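Local coordinates for reticulocyte binding protein (Streptococcus agalactiae COH1, PDB 3FAW) that is a secreted, peptidoglycan-anchored group B streptococcal pullulanase that probably hydrolyses the alpha-1,6 branch linkages of pullulan and related glucans, at residues M160-K165 and R170-T175; G200-Y205 and S223-D228; K237-A242 and D347-F352; Y358-K363 and I369-Q374. All blocks are in the same frame, centred on the assembly; numbering follows the deposited sequence.

Contact 1. Residues M160-K165 and R170-T175; sequences MIIYDK and RVVATT. With CA (calcium ion), chain B.
Ile162 meets Val172 and Ala173 together, and this two-against-one pairing is a classic beta bulge, set in an antiparallel hairpin of the carbohydrate-binding module 48 region. The bulge shows how a hairpin can shift its register by one residue and still keep its bonds: Ile162 N donates to Ala173 O at 2.8 Å, while Ile162 O takes the almost straight N-H of Val172 (177°). Beyond it the ladder runs on to Met160 and Thr175, which bond each other in both directions.

The tighter side belongs to strand 160-164, whose apolar residues are buried. On one face of the sheet Ile161 brings its CG2 branch to Val171 CG1 at 3.8 Å, and CE1 of Tyr163 comes within 3.5 Å of Val171 CG2, the two side chains crossing obliquely. The Tyr163 ring is in a cation-pi contact with Lys240. From the other face Ile162 CG2 crosses Val172 CG2 of the bulge at about a right angle, and Leu189 of strand 184-189 packs on Met160, Ile162 and Thr175.

The looser side is strand 170-175, where Arg170, Val171 and Thr174 are exposed. Here a salt bridge joins the apolar contacts. Lys165 O binds the calcium ion at 2.4 Å. With CG anti to its backbone N (chi1 -176°), Asp164 holds its carboxylate beside Arg170, while its OD1 is bonded by the backbone N of Asp166. The guanidinium stands nearly perpendicular to the carboxylate (88°), and both nitrogens reach one oxygen from the same face: Arg170 NE lies 3.3 Å and Arg170 NH2 3.2 Å from Asp164 OD2.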
# COMPACT_ATOMS: atom_id res chain seq x y z
N MET A 160 4.24 -16.32 29.19
CA MET A 160 4.15 -16.96 27.88
C MET A 160 3.39 -18.28 27.99
O MET A 160 3.65 -19.08 28.89
CB MET A 160 5.54 -17.21 27.29
CG MET A 160 5.51 -17.65 25.83
SD MET A 160 7.08 -18.29 25.21
CE MET A 160 8.00 -16.78 24.91
N ILE A 161 2.44 -18.48 27.09
CA ILE A 161 1.72 -19.74 26.98
C ILE A 161 2.16 -20.41 25.69
O ILE A 161 2.09 -19.79 24.62
CB ILE A 161 0.19 -19.53 26.93
CG1 ILE A 161 -0.29 -18.67 28.10
CG2 ILE A 161 -0.53 -20.88 26.93
CD1 ILE A 161 -1.77 -18.37 28.06
N ILE A 162 2.59 -21.66 25.78
CA ILE A 162 3.16 -22.38 24.64
C ILE A 162 2.22 -23.49 24.18
O ILE A 162 1.69 -24.24 25.00
CB ILE A 162 4.56 -22.94 24.97
CG1 ILE A 162 5.49 -21.80 25.42
CG2 ILE A 162 5.15 -23.65 23.76
CD1 ILE A 162 6.93 -22.21 25.67
N TYR A 163 2.01 -23.56 22.86
CA TYR A 163 1.04 -24.49 22.26
C TYR A 163 1.73 -25.48 21.33
O TYR A 163 2.65 -25.12 20.60
CB TYR A 163 -0.03 -23.72 21.49
CG TYR A 163 -0.77 -22.68 22.31
CD1 TYR A 163 -1.97 -22.98 22.95
CD2 TYR A 163 -0.26 -21.39 22.44
CE1 TYR A 163 -2.64 -22.03 23.70
CE2 TYR A 163 -0.92 -20.43 23.19
CZ TYR A 163 -2.11 -20.75 23.82
OH TYR A 163 -2.77 -19.81 24.57
N ASP A 164 1.24 -26.72 21.34
CA ASP A 164 1.78 -27.81 20.53
C ASP A 164 1.84 -27.45 19.04
O ASP A 164 0.85 -27.04 18.44
CB ASP A 164 0.94 -29.08 20.72
CG ASP A 164 1.50 -30.30 19.99
OD1 ASP A 164 2.52 -30.17 19.26
OD2 ASP A 164 0.92 -31.39 20.14
N LYS A 165 3.02 -27.62 18.45
CA LYS A 165 3.24 -27.39 17.02
C LYS A 165 2.29 -28.19 16.12
O LYS A 165 1.84 -27.69 15.09
CB LYS A 165 4.70 -27.72 16.65
CG LYS A 165 5.12 -29.16 16.91
CD LYS A 165 6.59 -29.38 16.58
CE LYS A 165 6.99 -30.84 16.81
NZ LYS A 165 8.43 -31.09 16.51
N ARG A 170 -3.63 -27.07 21.89
CA ARG A 170 -3.14 -27.80 23.06
C ARG A 170 -2.03 -27.05 23.81
O ARG A 170 -0.91 -26.93 23.32
CB ARG A 170 -2.64 -29.19 22.65
CG ARG A 170 -2.38 -30.13 23.83
CD ARG A 170 -2.15 -31.56 23.36
NE ARG A 170 -0.78 -31.80 22.91
CZ ARG A 170 0.25 -32.13 23.69
NH1 ARG A 170 0.10 -32.29 25.00
NH2 ARG A 170 1.45 -32.32 23.15
N VAL A 171 -2.36 -26.55 25.01
CA VAL A 171 -1.37 -25.90 25.87
C VAL A 171 -0.41 -26.95 26.44
O VAL A 171 -0.85 -27.95 27.02
CB VAL A 171 -2.06 -25.14 27.04
CG1 VAL A 171 -1.01 -24.53 27.98
CG2 VAL A 171 -2.99 -24.06 26.51
N VAL A 172 0.89 -26.72 26.26
CA VAL A 172 1.91 -27.68 26.73
C VAL A 172 2.84 -27.12 27.83
O VAL A 172 3.48 -27.89 28.55
CB VAL A 172 2.77 -28.23 25.55
CG1 VAL A 172 1.92 -29.07 24.61
CG2 VAL A 172 3.46 -27.10 24.80
N ALA A 173 2.91 -25.79 27.96
CA ALA A 173 3.77 -25.16 28.97
C ALA A 173 3.46 -23.67 29.14
O ALA A 173 2.96 -23.02 28.22
CB ALA A 173 5.23 -25.33 28.59
N THR A 174 3.75 -23.15 30.33
CA THR A 174 3.72 -21.71 30.59
C THR A 174 4.91 -21.31 31.46
O THR A 174 5.39 -22.10 32.27
CB THR A 174 2.42 -21.25 31.31
OG1 THR A 174 2.54 -21.48 32.72
CG2 THR A 174 1.19 -21.97 30.76
N THR A 175 5.39 -20.07 31.28
CA THR A 175 6.55 -19.58 32.01
C THR A 175 6.49 -18.06 32.20
O THR A 175 6.08 -17.35 31.29
CB THR A 175 7.86 -19.98 31.28
OG1 THR A 175 8.99 -19.72 32.12
CG2 THR A 175 8.01 -19.24 29.95
CA CA B . 2.00 -26.91 12.86
O HOH W 1 0.95 -29.00 12.16
O HOH W 2 -0.29 -26.61 13.47
O HOH W 3 3.89 -28.29 12.09
O HOH W 4 4.21 -26.04 13.70

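Contact 2. Residues G200-Y205 and S223-D228; sequences GYYYLY and SLAEWD. With CA (calcium ion), chain B.
Leu224 begins the meeting with Tyr202 through its backbone: its carbonyl carbon comes obliquely to the ring, and its carbonyl O is joined by water 5 to the phenol oxygen, Tyr202 OH. The side chain of Leu224 points away from Tyr202 and touches Ser320. One residue on, Ala225 makes the main contact. Its methyl sits over the centre of the Tyr202 ring, CB being 3.4 Å from the centroid and 13° off the normal, a CH-pi contact of the face-on kind. Gly200 O lies over the opposite face, 3.5 Å above the ring plane, which leaves the aromatic plate sandwiched between a methyl and a carbonyl oxygen.

The ring is carried by strand 202-209 of the antiparallel sheet in the carbohydrate-binding module 48 region, and the loop that covers it comes after strand 212-216. With CG anti to its carbonyl carbon (chi1 -52°), Tyr202 projects toward this loop, and its OH binds a calcium ion at 2.6 Å. Lys165 O and Lys363 O complete the protein ligands, and four waters fill out the shell.

Glu226 follows and serves the metal from the second shell. Its OE1 accepts a hydrogen bond from the calcium-bound water 2 at 3.1 Å, whereas it stays 3.7 Å from Tyr202 OH. Gly200 O plays a similar part, accepting from calcium-bound water 4 at 2.6 Å. Farther along, Trp227 turns to the catalytic-domain side, its NE1 hydrogen-bonded to Phe322 O.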
# COMPACT_ATOMS: atom_id res chain seq x y z
N GLY A 200 8.64 -24.59 15.35
CA GLY A 200 7.25 -24.88 14.97
C GLY A 200 6.21 -24.73 16.08
O GLY A 200 5.02 -24.69 15.79
N TYR A 201 6.65 -24.65 17.33
CA TYR A 201 5.71 -24.44 18.45
C TYR A 201 5.15 -23.01 18.42
O TYR A 201 5.77 -22.10 17.86
CB TYR A 201 6.38 -24.72 19.80
CG TYR A 201 6.45 -26.19 20.17
CD1 TYR A 201 7.45 -27.01 19.67
CD2 TYR A 201 5.50 -26.76 21.03
CE1 TYR A 201 7.52 -28.37 20.01
CE2 TYR A 201 5.56 -28.11 21.37
CZ TYR A 201 6.57 -28.90 20.86
OH TYR A 201 6.63 -30.24 21.20
N TYR A 202 3.98 -22.84 19.02
CA TYR A 202 3.28 -21.55 18.99
C TYR A 202 3.18 -20.94 20.39
O TYR A 202 3.26 -21.66 21.38
CB TYR A 202 1.89 -21.72 18.39
CG TYR A 202 1.88 -22.43 17.05
CD1 TYR A 202 1.35 -23.72 16.93
CD2 TYR A 202 2.40 -21.83 15.92
CE1 TYR A 202 1.32 -24.37 15.69
CE2 TYR A 202 2.40 -22.48 14.69
CZ TYR A 202 1.86 -23.74 14.58
OH TYR A 202 1.84 -24.37 13.36
N TYR A 203 3.02 -19.62 20.45
CA TYR A 203 2.97 -18.92 21.74
C TYR A 203 2.08 -17.67 21.74
O TYR A 203 1.94 -16.98 20.73
CB TYR A 203 4.39 -18.56 22.22
CG TYR A 203 5.12 -17.54 21.38
CD1 TYR A 203 5.20 -16.21 21.78
CD2 TYR A 203 5.74 -17.91 20.19
CE1 TYR A 203 5.87 -15.26 21.01
CE2 TYR A 203 6.41 -16.97 19.41
CZ TYR A 203 6.48 -15.65 19.83
OH TYR A 203 7.14 -14.73 19.05
N LEU A 204 1.47 -17.42 22.90
CA LEU A 204 0.81 -16.15 23.19
C LEU A 204 1.41 -15.61 24.49
O LEU A 204 2.06 -16.34 25.23
CB LEU A 204 -0.70 -16.34 23.35
CG LEU A 204 -1.51 -16.66 22.08
CD1 LEU A 204 -2.95 -16.99 22.45
CD2 LEU A 204 -1.46 -15.52 21.08
N TYR A 205 1.20 -14.32 24.74
CA TYR A 205 1.58 -13.70 26.02
C TYR A 205 0.33 -13.30 26.79
O TYR A 205 -0.55 -12.64 26.24
CB TYR A 205 2.44 -12.46 25.79
CG TYR A 205 3.85 -12.75 25.35
CD1 TYR A 205 4.74 -13.42 26.19
CD2 TYR A 205 4.31 -12.34 24.10
CE1 TYR A 205 6.05 -13.68 25.78
CE2 TYR A 205 5.62 -12.59 23.69
CZ TYR A 205 6.48 -13.26 24.54
OH TYR A 205 7.76 -13.53 24.14
N SER A 223 6.51 -15.63 12.30
CA SER A 223 5.50 -16.48 11.66
C SER A 223 4.36 -16.78 12.64
O SER A 223 4.40 -16.34 13.80
CB SER A 223 6.11 -17.77 11.11
OG SER A 223 5.23 -18.41 10.18
N LEU A 224 3.36 -17.52 12.17
CA LEU A 224 2.14 -17.77 12.93
C LEU A 224 1.59 -19.17 12.68
O LEU A 224 1.93 -19.82 11.69
CB LEU A 224 1.05 -16.76 12.54
CG LEU A 224 1.33 -15.26 12.57
CD1 LEU A 224 0.22 -14.52 11.83
CD2 LEU A 224 1.48 -14.73 13.99
N ALA A 225 0.73 -19.62 13.60
CA ALA A 225 -0.08 -20.82 13.39
C ALA A 225 -1.13 -20.55 12.32
O ALA A 225 -1.54 -19.41 12.13
CB ALA A 225 -0.75 -21.24 14.69
N GLU A 226 -1.55 -21.60 11.62
CA GLU A 226 -2.63 -21.48 10.64
C GLU A 226 -3.81 -20.75 11.28
O GLU A 226 -4.18 -21.04 12.42
CB GLU A 226 -3.05 -22.85 10.07
CG GLU A 226 -3.78 -23.82 11.04
CD GLU A 226 -2.89 -24.39 12.14
OE1 GLU A 226 -1.65 -24.25 12.07
OE2 GLU A 226 -3.43 -24.98 13.09
N TRP A 227 -4.37 -19.79 10.56
CA TRP A 227 -5.32 -18.83 11.13
C TRP A 227 -6.69 -18.91 10.45
O TRP A 227 -6.80 -18.90 9.22
CB TRP A 227 -4.74 -17.41 11.03
CG TRP A 227 -5.67 -16.30 11.44
CD1 TRP A 227 -6.05 -15.24 10.68
CD2 TRP A 227 -6.31 -16.13 12.71
NE1 TRP A 227 -6.90 -14.43 11.39
CE2 TRP A 227 -7.08 -14.95 12.64
CE3 TRP A 227 -6.33 -16.87 13.90
CZ2 TRP A 227 -7.85 -14.48 13.71
CZ3 TRP A 227 -7.09 -16.41 14.97
CH2 TRP A 227 -7.84 -15.22 14.86
N ASP A 228 -7.72 -19.00 11.28
CA ASP A 228 -9.11 -18.96 10.83
C ASP A 228 -9.87 -18.05 11.80
O ASP A 228 -10.10 -18.43 12.95
CB ASP A 228 -9.71 -20.37 10.82
CG ASP A 228 -11.18 -20.39 10.44
OD1 ASP A 228 -11.70 -19.38 9.93
OD2 ASP A 228 -11.83 -21.44 10.64
CA CA B . 2.00 -26.91 12.86
O HOH W 4 4.21 -26.04 13.70
O HOH W 5 1.70 -22.57 11.20
O HOH W 2 -0.29 -26.61 13.47
O HOH W 1 0.95 -29.00 12.16
O HOH W 3 3.89 -28.29 12.09

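Contact 3. Residues K237-A242 and D347-F352; sequences KTAKAA and DPQSYF
Gln349 reaches across to Ala239 with its chain fully extended, and the whole contact turns on how the amide at its end is set against one short piece of backbone. CG lies anti to the backbone N (chi1 -180°) and the chain stays straight beyond it, which carries the carboxamide across a gap of 8.0 Å between the CA atoms of Thr238 and Gln349. There Gln349 OE1 accepts the backbone N-H of Ala239 at 3.0 Å, an almost straight bond on the donor side (165°). On the acceptor side the approach is less regular: the nitrogen stands 43° above the plane of the amide.

Next to that bond the methyl of Ala239, which points toward Gln349, rests against the same amide. Its CB is 3.5 Å from Gln349 OE1 and 3.6 Å from Gln349 NE2, so it touches both ends of the group. Thr238 comes near Gln349 OE1 with its CA, at 3.8 Å, while its hydroxyl, OG1, turns back to donate to Ala239 O at 2.9 Å. The other end of the amide is also engaged, since Gln349 NE2 is hydrogen-bonded to Ser320 OG; with both ends bonded, the rotation of the buried amide is fixed. Trp227 also touches the side chain of Gln349.

One side chain therefore ties two loops that lie 105 residues apart in sequence: the approach to strand 241-242, which pairs with strand 202-209 in the antiparallel sheet of the carbohydrate-binding module 48 region, and a long loop after strand 312-315 of the TIM barrel, the catalytic fold of alpha-amylase-family enzymes.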
# COMPACT_ATOMS: atom_id res chain seq x y z
N LYS A 237 -8.31 -14.15 20.78
CA LYS A 237 -8.91 -13.36 19.69
C LYS A 237 -7.87 -12.89 18.67
O LYS A 237 -8.09 -11.91 17.94
CB LYS A 237 -9.71 -12.18 20.26
CG LYS A 237 -9.08 -11.46 21.45
CD LYS A 237 -9.97 -10.29 21.88
CE LYS A 237 -9.70 -9.85 23.31
NZ LYS A 237 -8.37 -9.19 23.48
N THR A 238 -6.75 -13.60 18.62
CA THR A 238 -5.70 -13.33 17.65
C THR A 238 -5.12 -14.66 17.17
O THR A 238 -5.36 -15.71 17.78
CB THR A 238 -4.53 -12.50 18.26
OG1 THR A 238 -3.84 -13.28 19.24
CG2 THR A 238 -5.05 -11.22 18.89
N ALA A 239 -4.35 -14.60 16.10
CA ALA A 239 -3.53 -15.73 15.69
C ALA A 239 -2.45 -15.93 16.75
O ALA A 239 -2.22 -15.06 17.60
CB ALA A 239 -2.89 -15.47 14.32
N LYS A 240 -1.81 -17.09 16.73
CA LYS A 240 -0.74 -17.40 17.66
C LYS A 240 0.60 -17.25 16.96
O LYS A 240 0.75 -17.64 15.80
CB LYS A 240 -0.90 -18.82 18.22
CG LYS A 240 -2.22 -19.07 18.94
CD LYS A 240 -2.29 -20.49 19.48
CE LYS A 240 -3.66 -20.81 20.07
NZ LYS A 240 -4.70 -21.01 19.01
N ALA A 241 1.58 -16.67 17.65
CA ALA A 241 2.93 -16.54 17.10
C ALA A 241 3.60 -17.91 16.98
O ALA A 241 3.18 -18.86 17.62
CB ALA A 241 3.77 -15.60 17.95
N ALA A 242 4.64 -17.99 16.16
CA ALA A 242 5.36 -19.26 15.95
C ALA A 242 6.85 -19.06 16.14
O ALA A 242 7.39 -17.99 15.82
CB ALA A 242 5.08 -19.81 14.56
N ASP A 347 -6.51 -5.60 6.19
CA ASP A 347 -6.97 -5.78 7.57
C ASP A 347 -5.80 -6.34 8.40
O ASP A 347 -5.82 -7.50 8.81
CB ASP A 347 -8.15 -6.75 7.61
CG ASP A 347 -9.28 -6.34 6.68
OD1 ASP A 347 -9.73 -5.18 6.76
OD2 ASP A 347 -9.71 -7.18 5.86
N PRO A 348 -4.76 -5.51 8.64
CA PRO A 348 -3.50 -6.01 9.19
C PRO A 348 -3.56 -6.65 10.58
O PRO A 348 -4.11 -6.07 11.52
CB PRO A 348 -2.63 -4.74 9.22
CG PRO A 348 -3.22 -3.89 8.17
CD PRO A 348 -4.68 -4.07 8.37
N GLN A 349 -2.99 -7.85 10.67
CA GLN A 349 -2.80 -8.53 11.94
C GLN A 349 -1.33 -8.49 12.39
O GLN A 349 -1.04 -8.28 13.58
CB GLN A 349 -3.29 -9.97 11.83
CG GLN A 349 -3.14 -10.77 13.11
CD GLN A 349 -3.89 -12.08 13.07
OE1 GLN A 349 -4.60 -12.37 14.14
NE2 GLN A 349 -3.83 -12.82 12.09
N SER A 350 -0.40 -8.71 11.46
CA SER A 350 1.03 -8.65 11.75
C SER A 350 1.78 -7.83 10.71
O SER A 350 1.35 -7.74 9.55
CB SER A 350 1.63 -10.06 11.84
OG SER A 350 3.00 -10.02 12.24
N TYR A 351 2.89 -7.23 11.13
CA TYR A 351 3.76 -6.44 10.24
C TYR A 351 5.08 -7.14 9.93
O TYR A 351 5.85 -6.66 9.11
CB TYR A 351 4.00 -5.04 10.84
CG TYR A 351 2.75 -4.19 10.86
CD1 TYR A 351 2.03 -3.95 9.69
CD2 TYR A 351 2.27 -3.64 12.05
CE1 TYR A 351 0.88 -3.18 9.69
CE2 TYR A 351 1.11 -2.86 12.06
CZ TYR A 351 0.42 -2.64 10.87
OH TYR A 351 -0.72 -1.88 10.86
N PHE A 352 5.32 -8.28 10.59
CA PHE A 352 6.51 -9.12 10.36
C PHE A 352 6.14 -10.50 9.82
O PHE A 352 6.84 -11.05 8.97
CB PHE A 352 7.27 -9.34 11.67
CG PHE A 352 7.94 -8.11 12.21
CD1 PHE A 352 9.29 -7.89 11.99
CD2 PHE A 352 7.23 -7.20 12.98
CE1 PHE A 352 9.92 -6.77 12.50
CE2 PHE A 352 7.85 -6.07 13.49
CZ PHE A 352 9.20 -5.86 13.25

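Contact 4. Residues Y358-K363 and I369-Q374; sequences YSEKPK and IAELKQ. With CA (calcium ion), chain B.
The carboxylate of Glu371 is the flat group that carries this contact, and it is met at its oxygens: Ser359 OG, whose place is less sure, at OE1, and the backbone N-H of Glu360 at OE2. That N-H takes the syn lone pair of Glu371 OE2 at 2.8 Å, with an angle of 162°. The second carboxylate, of Glu360, is turned 36° from the first, and the side chains cross at a slant.

The setting is the TIM barrel, where a residue of helix 367-381 reaches back to the loop that leads into it. The loop itself contains an ST turn, in which Ser359 OG accepts from the backbone N of Lys361, with the same doubt over the hydroxyl. Glu371 keeps CG anti to its carbonyl carbon (chi1 -69°) and extends from the helix to the loop residues 359-360. Water 6 bridges Tyr358 O and, more weakly, Glu371 OE2.

The charge of Glu360 OE1 lies 4.3 Å from Glu371 OE2, a proximity that would probably raise the proton affinity of one or both; Glu360 OE2 is bonded by the backbone N of Gln291. Farther along the same loop, Lys363 O binds the calcium ion at 2.3 Å.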
# COMPACT_ATOMS: atom_id res chain seq x y z
N TYR A 358 -1.31 -17.77 1.28
CA TYR A 358 -0.57 -17.99 0.04
C TYR A 358 0.47 -19.11 0.16
O TYR A 358 1.31 -19.29 -0.72
CB TYR A 358 0.08 -16.68 -0.41
CG TYR A 358 -0.91 -15.54 -0.40
CD1 TYR A 358 -2.15 -15.67 -1.03
CD2 TYR A 358 -0.63 -14.35 0.25
CE1 TYR A 358 -3.07 -14.65 -1.01
CE2 TYR A 358 -1.55 -13.31 0.26
CZ TYR A 358 -2.77 -13.47 -0.37
OH TYR A 358 -3.69 -12.45 -0.36
N SER A 359 0.36 -19.87 1.25
CA SER A 359 1.24 -21.00 1.51
C SER A 359 0.54 -22.31 1.17
O SER A 359 -0.66 -22.48 1.43
CB SER A 359 1.67 -21.01 2.98
OG SER A 359 2.37 -22.19 3.31
N GLU A 360 1.29 -23.25 0.60
CA GLU A 360 0.77 -24.59 0.35
C GLU A 360 0.62 -25.39 1.65
O GLU A 360 -0.21 -26.29 1.73
CB GLU A 360 1.67 -25.33 -0.65
CG GLU A 360 1.56 -24.77 -2.06
CD GLU A 360 2.24 -25.64 -3.09
OE1 GLU A 360 3.46 -25.87 -2.94
OE2 GLU A 360 1.57 -26.07 -4.04
N LYS A 361 1.40 -25.02 2.66
CA LYS A 361 1.39 -25.72 3.95
C LYS A 361 1.24 -24.74 5.12
O LYS A 361 2.18 -24.54 5.89
CB LYS A 361 2.68 -26.54 4.11
CG LYS A 361 2.87 -27.59 3.03
CD LYS A 361 4.04 -28.50 3.35
CE LYS A 361 3.66 -29.61 4.33
NZ LYS A 361 4.78 -30.56 4.56
N PRO A 362 0.04 -24.14 5.27
CA PRO A 362 -0.18 -23.13 6.32
C PRO A 362 0.05 -23.61 7.77
O PRO A 362 0.35 -22.80 8.65
CB PRO A 362 -1.64 -22.70 6.11
CG PRO A 362 -2.26 -23.80 5.30
CD PRO A 362 -1.17 -24.38 4.47
N LYS A 363 -0.10 -24.91 8.00
CA LYS A 363 0.13 -25.50 9.33
C LYS A 363 1.62 -25.63 9.69
O LYS A 363 1.94 -25.89 10.85
CB LYS A 363 -0.59 -26.85 9.44
CG LYS A 363 -2.11 -26.71 9.50
CD LYS A 363 -2.85 -27.93 8.98
CE LYS A 363 -2.72 -29.11 9.91
NZ LYS A 363 -3.57 -30.26 9.47
N ILE A 369 7.72 -18.60 4.73
CA ILE A 369 8.96 -17.84 4.64
C ILE A 369 9.81 -18.38 3.49
O ILE A 369 10.34 -17.62 2.67
CB ILE A 369 9.75 -17.90 5.98
CG1 ILE A 369 8.97 -17.16 7.08
CG2 ILE A 369 11.16 -17.31 5.82
CD1 ILE A 369 9.57 -17.30 8.47
N ALA A 370 9.94 -19.71 3.44
CA ALA A 370 10.65 -20.38 2.36
C ALA A 370 9.96 -20.18 1.00
O ALA A 370 10.62 -19.98 -0.02
CB ALA A 370 10.79 -21.87 2.66
N GLU A 371 8.63 -20.21 1.00
CA GLU A 371 7.85 -20.06 -0.23
C GLU A 371 7.91 -18.65 -0.83
O GLU A 371 7.97 -18.51 -2.05
CB GLU A 371 6.40 -20.45 0.02
CG GLU A 371 6.19 -21.93 0.26
CD GLU A 371 4.84 -22.22 0.87
OE1 GLU A 371 4.53 -21.68 1.95
OE2 GLU A 371 4.07 -22.99 0.26
N LEU A 372 7.89 -17.61 0.01
CA LEU A 372 8.00 -16.23 -0.49
C LEU A 372 9.43 -15.93 -0.96
O LEU A 372 9.62 -15.27 -1.98
CB LEU A 372 7.56 -15.21 0.57
CG LEU A 372 7.58 -13.73 0.12
CD1 LEU A 372 6.74 -13.52 -1.14
CD2 LEU A 372 7.11 -12.80 1.24
N LYS A 373 10.42 -16.41 -0.22
CA LYS A 373 11.82 -16.27 -0.63
C LYS A 373 12.08 -16.92 -2.00
O LYS A 373 12.82 -16.37 -2.82
CB LYS A 373 12.76 -16.89 0.41
CG LYS A 373 13.00 -16.04 1.65
CD LYS A 373 14.00 -16.74 2.56
CE LYS A 373 14.30 -15.98 3.82
NZ LYS A 373 15.58 -16.45 4.43
N GLN A 374 11.47 -18.08 -2.24
CA GLN A 374 11.66 -18.81 -3.49
C GLN A 374 11.02 -18.06 -4.66
O GLN A 374 11.64 -17.92 -5.72
CB GLN A 374 11.07 -20.22 -3.39
CG GLN A 374 11.34 -21.12 -4.61
CD GLN A 374 12.81 -21.44 -4.81
OE1 GLN A 374 13.39 -21.15 -5.86
NE2 GLN A 374 13.43 -22.03 -3.79
CA CA B . 2.00 -26.91 12.86
O HOH W 6 3.31 -21.14 -1.81
O HOH W 1 0.95 -29.00 12.16
O HOH W 2 -0.29 -26.61 13.47
O HOH W 3 3.89 -28.29 12.09
O HOH W 4 4.21 -26.04 13.70

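How the contacts relate
Contacts 2 and 3 are buried, while contacts 1 and 4 are partly exposed, and the chemistry follows. Contact 1 is a backbone ladder with a salt bridge near its turn; contact 2 relies on an aromatic face, contact 3 on one amide, contact 4 on a carboxylate. Contacts 1, 2 and 3 share one antiparallel sheet, Tyr163 N lying 2.7 Å from Tyr202 O and Tyr203 N 2.9 Å from Ala241 O. Contact 4 belongs to the catalytic barrel, and contact 3 spans from sheet to barrel. A single calcium ion joins contacts 1, 2 and 4, though contacts 1 and 4 do not touch, their centres being about 24 Å apart.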